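Local coordinates for putative metal-dependent phosphoesterase (Bifidobacterium adolescentis, PDB 3O0F), which hydrolyses phosphoester bonds at a site of two iron ions and a zinc ion, binds AMP, and may, like relatives, act as a 5'-3' exonuclease, at residues L42-I47 / G67-L71; L255-S260 / N274-T280. All blocks are in the same frame, centred on the assembly; numbering follows the deposited sequence.

Contact 1 of 2, residues L42-I47 / G67-L71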
ATOM      1  N   LEU A  42       5.974   8.769  17.129  1.00 16.25           N
ATOM      2  CA  LEU A  42       5.843   7.367  16.727  1.00 16.26           C
ATOM      3  C   LEU A  42       7.112   6.625  17.120  1.00 16.50           C
ATOM      4  O   LEU A  42       8.178   7.218  17.160  1.00 14.23           O
ATOM      5  CB  LEU A  42       5.590   7.235  15.220  1.00 11.03           C
ATOM      6  CG  LEU A  42       4.340   7.962  14.661  1.00 14.30           C
ATOM      7  CD1 LEU A  42       4.134   7.581  13.198  1.00 15.70           C
ATOM      8  CD2 LEU A  42       3.109   7.686  15.525  1.00 15.80           C
ATOM      9  N   HIS A  43       6.986   5.334  17.412  1.00 14.17           N
ATOM     10  CA  HIS A  43       8.175   4.508  17.738  1.00 17.64           C
ATOM     11  C   HIS A  43       8.909   4.031  16.507  1.00 13.27           C
ATOM     12  O   HIS A  43      10.057   3.623  16.564  1.00 15.19           O
ATOM     13  CB  HIS A  43       7.777   3.319  18.588  1.00 17.67           C
ATOM     14  CG  HIS A  43       7.153   3.700  19.888  1.00 21.67           C
ATOM     15  ND1 HIS A  43       6.589   2.774  20.735  1.00 25.21           N
ATOM     16  CD2 HIS A  43       7.000   4.905  20.488  1.00 25.63           C
ATOM     17  CE1 HIS A  43       6.125   3.391  21.807  1.00 32.26           C
ATOM     18  NE2 HIS A  43       6.385   4.680  21.692  1.00 27.07           N
ATOM     19  N   GLY A  44       8.242   4.067  15.375  1.00 12.83           N
ATOM     20  CA  GLY A  44       8.854   3.718  14.127  1.00 12.01           C
ATOM     21  C   GLY A  44       7.837   3.902  13.018  1.00 12.35           C
ATOM     22  O   GLY A  44       6.680   4.264  13.266  1.00 15.12           O
ATOM     23  N   VAL A  45       8.273   3.648  11.806  1.00  8.67           N
ATOM     24  CA  VAL A  45       7.446   3.810  10.627  1.00 12.17           C
ATOM     25  C   VAL A  45       7.823   2.735   9.624  1.00 12.57           C
ATOM     26  O   VAL A  45       8.869   2.136   9.736  1.00 13.16           O
ATOM     27  CB  VAL A  45       7.679   5.284  10.110  1.00 12.95           C
ATOM     28  CG1 VAL A  45       9.012   5.435   9.365  1.00 11.78           C
ATOM     29  CG2 VAL A  45       6.495   5.817   9.337  1.00 19.05           C
ATOM     30  N   ALA A  46       6.967   2.499   8.642  1.00 13.45           N
ATOM     31  CA  ALA A  46       7.325   1.746   7.490  1.00 10.66           C
ATOM     32  C   ALA A  46       7.024   2.507   6.237  1.00 11.60           C
ATOM     33  O   ALA A  46       5.978   3.178   6.108  1.00 13.84           O
ATOM     34  CB  ALA A  46       6.550   0.391   7.453  1.00  8.72           C
ATOM     35  N   ILE A  47       7.877   2.318   5.265  1.00 11.79           N
ATOM     36  CA  ILE A  47       7.546   2.689   3.903  1.00 13.42           C
ATOM     37  C   ILE A  47       6.835   1.467   3.229  1.00 14.34           C
ATOM     38  O   ILE A  47       7.221   0.332   3.446  1.00 13.38           O
ATOM     39  CB  ILE A  47       8.768   3.132   3.166  1.00 13.33           C
ATOM     40  CG1 ILE A  47       8.375   3.716   1.793  1.00 15.42           C
ATOM     41  CG2 ILE A  47       9.831   1.994   3.118  1.00  9.88           C
ATOM     42  CD1 ILE A  47       9.544   4.602   1.104  1.00 16.43           C
ATOM     43  N   GLY A  67      17.243   9.081  13.147  1.00 25.75           N
ATOM     44  CA  GLY A  67      17.210   8.252  14.359  1.00 22.95           C
ATOM     45  C   GLY A  67      15.794   7.756  14.655  1.00 24.79           C
ATOM     46  O   GLY A  67      15.280   7.937  15.756  1.00 28.67           O
ATOM     47  N   LEU A  68      15.138   7.162  13.663  1.00 16.77           N
ATOM     48  CA  LEU A  68      13.851   6.546  13.876  1.00 18.32           C
ATOM     49  C   LEU A  68      13.884   5.203  13.198  1.00 15.81           C
ATOM     50  O   LEU A  68      14.136   5.137  11.991  1.00 18.47           O
ATOM     51  CB  LEU A  68      12.714   7.384  13.296  1.00 14.44           C
ATOM     52  CG  LEU A  68      11.315   6.822  13.531  1.00 18.79           C
ATOM     53  CD1 LEU A  68      10.859   7.087  14.954  1.00 16.10           C
ATOM     54  CD2 LEU A  68      10.386   7.448  12.522  1.00 14.40           C
ATOM     55  N   PRO A  69      13.612   4.153  13.959  1.00 16.26           N
ATOM     56  CA  PRO A  69      13.495   2.793  13.444  1.00 16.45           C
ATOM     57  C   PRO A  69      12.542   2.731  12.261  1.00 17.71           C
ATOM     58  O   PRO A  69      11.464   3.345  12.289  1.00 17.42           O
ATOM     59  CB  PRO A  69      12.895   2.023  14.628  1.00 16.10           C
ATOM     60  CG  PRO A  69      13.249   2.818  15.824  1.00 22.45           C
ATOM     61  CD  PRO A  69      13.299   4.227  15.395  1.00 16.82           C
ATOM     62  N   LEU A  70      12.896   1.902  11.290  1.00 17.18           N
ATOM     63  CA  LEU A  70      12.185   1.786  10.021  1.00 16.43           C
ATOM     64  C   LEU A  70      11.911   0.336   9.648  1.00 18.83           C
ATOM     65  O   LEU A  70      12.804  -0.499   9.731  1.00 17.84           O
ATOM     66  CB  LEU A  70      13.064   2.387   8.956  1.00 18.32           C
ATOM     67  CG  LEU A  70      12.587   2.310   7.521  1.00 20.51           C
ATOM     68  CD1 LEU A  70      11.414   3.273   7.388  1.00 17.99           C
ATOM     69  CD2 LEU A  70      13.706   2.686   6.592  1.00 24.29           C
ATOM     70  N   LEU A  71      10.698   0.037   9.181  1.00 14.98           N
ATOM     71  CA  LEU A  71      10.402  -1.241   8.528  1.00 16.88           C
ATOM     72  C   LEU A  71      10.356  -1.023   7.020  1.00 15.98           C
ATOM     73  O   LEU A  71       9.807  -0.011   6.527  1.00 14.41           O
ATOM     74  CB  LEU A  71       9.060  -1.788   9.092  1.00 18.63           C
ATOM     75  CG  LEU A  71       8.677  -3.209   9.424  1.00 28.06           C
ATOM     76  CD1 LEU A  71       9.674  -3.838  10.382  1.00 22.96           C
ATOM     77  CD2 LEU A  71       7.220  -3.221  10.005  1.00 14.40           C
TER
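V45 turns its CG1 methyl into the position between its own N and carbonyl carbon (chi1 77°), and L68 swings CG anti to its backbone N (chi1 -178°); L70 does the same, which brings three apolar side chains together on one face of the strand pair. V45 CG1 lies 3.8 Å from L70 CD1 and 4.0 Å from L68 CD2; the V45 and L68 side chains cross at about a right angle. The other L68 branch, CD1, reaches back to L42 O at 3.5 Å. An alanine at L68 is likely to open a gap beside V45 CG1 and over the L42 carbonyl, since both leucine branches that reach them would be gone. L68 and V45 also pack on A37 of helix 30-39, while L70 faces A59 and S63 of helix 56-66. On the opposite face A46 CB meets L71 CB at 3.7 Å, and both side chains rest on I17 of the neighbouring strand 15-19. The backbones pair in parallel: V45 N donates to P69 O, L71 N to V45 O, and I47 N to L71 O. The middle bond, 2.8 Å from L71 N to V45 O, is the straightest (167°) and lies in the carbonyl plane; the same oxygen also receives the CA-H of L70. G44 CA sits 3.2 Å from P69 O, and a CB on that glycine would run into the carbonyl. P69 brings its ring carbon CG to 3.4 Å from H43 O. The pairing closes a beta-alpha-beta unit of strand 44-47, helix 56-66 and strand 70-80, the repeating element of the barrel-like PHP fold.

Contact 2 of 2, residues L255-S260 / N274-T280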
ATOM      1  N   LEU A 255      -0.637 -12.292  13.191  1.00 17.04           N
ATOM      2  CA  LEU A 255      -0.318 -10.938  13.599  1.00 15.55           C
ATOM      3  C   LEU A 255      -1.446  -9.943  13.253  1.00 14.41           C
ATOM      4  O   LEU A 255      -2.130 -10.078  12.237  1.00 14.13           O
ATOM      5  CB  LEU A 255       0.965 -10.466  12.886  1.00 13.49           C
ATOM      6  CG  LEU A 255       2.167 -11.378  13.072  1.00 19.37           C
ATOM      7  CD1 LEU A 255       3.266 -10.913  12.117  1.00 19.25           C
ATOM      8  CD2 LEU A 255       2.546 -11.399  14.592  1.00 17.33           C
ATOM      9  N   VAL A 256      -1.627  -8.946  14.122  1.00 14.51           N
ATOM     10  CA  VAL A 256      -2.642  -7.922  13.922  1.00 12.95           C
ATOM     11  C   VAL A 256      -1.911  -6.594  13.800  1.00 13.07           C
ATOM     12  O   VAL A 256      -1.147  -6.230  14.708  1.00 12.28           O
ATOM     13  CB  VAL A 256      -3.623  -7.902  15.096  1.00 15.01           C
ATOM     14  CG1 VAL A 256      -4.587  -6.693  14.983  1.00 10.77           C
ATOM     15  CG2 VAL A 256      -4.361  -9.231  15.168  1.00 14.63           C
ATOM     16  N   THR A 257      -2.132  -5.901  12.689  1.00 11.22           N
ATOM     17  CA  THR A 257      -1.461  -4.646  12.394  1.00 13.22           C
ATOM     18  C   THR A 257      -2.445  -3.474  12.252  1.00 14.64           C
ATOM     19  O   THR A 257      -3.669  -3.640  12.237  1.00  9.45           O
ATOM     20  CB  THR A 257      -0.540  -4.770  11.140  1.00 17.95           C
ATOM     21  OG1 THR A 257      -1.308  -4.780   9.920  1.00 15.29           O
ATOM     22  CG2 THR A 257       0.333  -6.036  11.203  1.00 14.81           C
ATOM     23  N   GLY A 258      -1.874  -2.279  12.260  1.00 15.00           N
ATOM     24  CA  GLY A 258      -2.584  -1.053  12.017  1.00 11.00           C
ATOM     25  C   GLY A 258      -1.647  -0.092  11.280  1.00 14.17           C
ATOM     26  O   GLY A 258      -0.412  -0.183  11.361  1.00 11.90           O
ATOM     27  N   GLY A 259      -2.236   0.839  10.553  1.00 12.92           N
ATOM     28  CA  GLY A 259      -1.479   1.855   9.867  1.00 14.01           C
ATOM     29  C   GLY A 259      -2.419   2.918   9.334  1.00 14.33           C
ATOM     30  O   GLY A 259      -3.622   2.712   9.302  1.00 13.55           O
ATOM     31  N   SER A 260      -1.862   4.046   8.909  1.00 13.06           N
ATOM     32  CA  SER A 260      -2.661   5.202   8.506  1.00 12.88           C
ATOM     33  C   SER A 260      -3.081   5.166   7.052  1.00 12.56           C
ATOM     34  O   SER A 260      -4.096   5.749   6.715  1.00 11.16           O
ATOM     35  CB  SER A 260      -1.892   6.480   8.730  1.00 14.85           C
ATOM     36  OG  SER A 260      -0.693   6.482   7.968  1.00 12.49           O
ATOM     37  N   ASN A 274      -3.501   5.362  12.905  1.00 14.31           N
ATOM     38  CA  ASN A 274      -3.634   3.992  13.423  1.00 13.85           C
ATOM     39  C   ASN A 274      -2.258   3.373  13.430  1.00 13.10           C
ATOM     40  O   ASN A 274      -1.373   3.739  12.611  1.00 11.08           O
ATOM     41  CB  ASN A 274      -4.599   3.109  12.568  1.00 13.67           C
ATOM     42  CG  ASN A 274      -6.057   3.346  12.887  1.00 18.11           C
ATOM     43  OD1 ASN A 274      -6.835   3.811  12.018  1.00 19.49           O
ATOM     44  ND2 ASN A 274      -6.458   3.028  14.126  1.00  9.57           N
ATOM     45  N   LEU A 275      -2.074   2.430  14.345  1.00 12.02           N
ATOM     46  CA  LEU A 275      -0.732   1.989  14.702  1.00 14.23           C
ATOM     47  C   LEU A 275      -0.642   0.458  14.921  1.00 15.79           C
ATOM     48  O   LEU A 275      -1.644  -0.194  15.244  1.00 13.47           O
ATOM     49  CB  LEU A 275      -0.289   2.716  15.968  1.00 14.64           C
ATOM     50  CG  LEU A 275      -0.070   4.245  15.882  1.00 15.93           C
ATOM     51  CD1 LEU A 275       0.138   4.849  17.279  1.00 18.59           C
ATOM     52  CD2 LEU A 275       1.087   4.637  14.948  1.00  9.72           C
ATOM     53  N   THR A 276       0.585  -0.068  14.786  1.00 13.96           N
ATOM     54  CA  THR A 276       0.910  -1.440  15.137  1.00 11.67           C
ATOM     55  C   THR A 276       1.688  -1.419  16.439  1.00 10.39           C
ATOM     56  O   THR A 276       2.590  -0.601  16.591  1.00 10.31           O
ATOM     57  CB  THR A 276       1.750  -2.113  14.025  1.00 13.02           C
ATOM     58  OG1 THR A 276       1.034  -2.046  12.801  1.00 11.71           O
ATOM     59  CG2 THR A 276       2.004  -3.578  14.342  1.00 12.78           C
ATOM     60  N   ASP A 277       1.339  -2.282  17.400  1.00 12.25           N
ATOM     61  CA  ASP A 277       2.067  -2.271  18.670  1.00 15.33           C
ATOM     62  C   ASP A 277       3.494  -2.804  18.481  1.00 16.71           C
ATOM     63  O   ASP A 277       3.768  -3.501  17.507  1.00 12.91           O
ATOM     64  CB  ASP A 277       1.351  -2.955  19.814  1.00 17.12           C
ATOM     65  CG  ASP A 277       1.080  -4.433  19.591  1.00 20.10           C
ATOM     66  OD1 ASP A 277       1.908  -5.172  19.018  1.00 24.35           O
ATOM     67  OD2 ASP A 277       0.019  -4.874  20.082  1.00 36.78           O
ATOM     68  N   ASP A 278       4.364  -2.364  19.376  1.00 16.05           N
ATOM     69  CA  ASP A 278       5.769  -2.759  19.444  1.00 17.72           C
ATOM     70  C   ASP A 278       5.992  -4.255  19.425  1.00 14.83           C
ATOM     71  O   ASP A 278       6.865  -4.737  18.716  1.00 15.52           O
ATOM     72  CB  ASP A 278       6.423  -2.178  20.716  1.00 18.24           C
ATOM     73  CG  ASP A 278       6.628  -0.666  20.629  1.00 25.16           C
ATOM     74  OD1 ASP A 278       6.208  -0.059  19.623  1.00 25.70           O
ATOM     75  OD2 ASP A 278       7.196  -0.073  21.575  1.00 34.63           O
ATOM     76  N   ASP A 279       5.197  -5.008  20.160  1.00 15.65           N
ATOM     77  CA  ASP A 279       5.359  -6.463  20.134  1.00 17.08           C
ATOM     78  C   ASP A 279       5.149  -7.064  18.775  1.00 16.90           C
ATOM     79  O   ASP A 279       5.878  -7.977  18.400  1.00 17.16           O
ATOM     80  CB  ASP A 279       4.433  -7.168  21.133  1.00 21.02           C
ATOM     81  CG  ASP A 279       4.809  -6.847  22.586  1.00 32.90           C
ATOM     82  OD1 ASP A 279       5.933  -6.339  22.806  1.00 32.54           O
ATOM     83  OD2 ASP A 279       3.970  -7.074  23.494  1.00 38.27           O
ATOM     84  N   THR A 280       4.151  -6.585  18.050  1.00 15.43           N
ATOM     85  CA  THR A 280       3.836  -7.135  16.748  1.00 15.81           C
ATOM     86  C   THR A 280       4.936  -6.737  15.767  1.00 11.09           C
ATOM     87  O   THR A 280       5.350  -7.559  14.956  1.00  9.94           O
ATOM     88  CB  THR A 280       2.445  -6.669  16.235  1.00 18.71           C
ATOM     89  OG1 THR A 280       1.436  -7.119  17.138  1.00 16.30           O
ATOM     90  CG2 THR A 280       2.162  -7.233  14.856  1.00  9.62           C
TER
HETATM   91  O   HOH W   1      -0.198  -9.079  16.572  1.00 15.48           O
HETATM   92  O   HOH W   2      -0.873  -4.233  16.622  1.00 19.27           O
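G258 and L275, 4.5 Å apart between CA atoms, and G259 and N274 mark where the two backbones run closest, in opposite directions; the chains then spread until L255 CA and T280 CA stand 6.5 Å apart. Weak CA-H...O contacts link G258 CA to L275 O and G259 CA to N274 O, two buried carbonyls without a conventional partner in the model. A CB on G258 would collide with L275 O, so the close approach depends on its missing side chain. T276 has OG1 anti to its carbonyl carbon (chi1 -57°), from where the hydroxyl donates to G258 O at 2.8 Å, in the carbonyl plane and on a lone pair. Where the chains part, two waters bridge them: one accepts from V256 N and donates to T280 OG1; the other donates to V256 O and accepts from D277 N. T280 CG2 lies 3.5 Å from V256 O and 4.0 Å from L255 CB. D277 is the N-cap of helix 278-287, its OD1 gripped by both T280 N (2.8 Å) and T280 OG1 (2.7 Å), which fixes the threonine's rotation. T257 pairs through its backbone with strand 229-233, T257 and T276 both touch I17 of strand 15-19, and L255 packs on I284 of helix 278-287.

The two contacts lie about 12 Å apart between centres and meet directly: H43 ND1 of contact 1 stands 3.0 Å from D278 OD2 of contact 2, a probable hydrogen bond, and L42 CD2 packs on L275 CD2 at 3.7 Å. Strand 15-19 is shared by both. I17 touches A46 and L71 as well as T257 and T276, while D16 bonds to the backbone of G44 and A46 and to S260 OG. H18 on the same strand, an iron ligand, has its side chain about 7 Å from that of A46 and about 4 Å from G259. A bound iron is about 11 Å from the I47 side chain and one about 8 Å from that of S260, beside ligand D261.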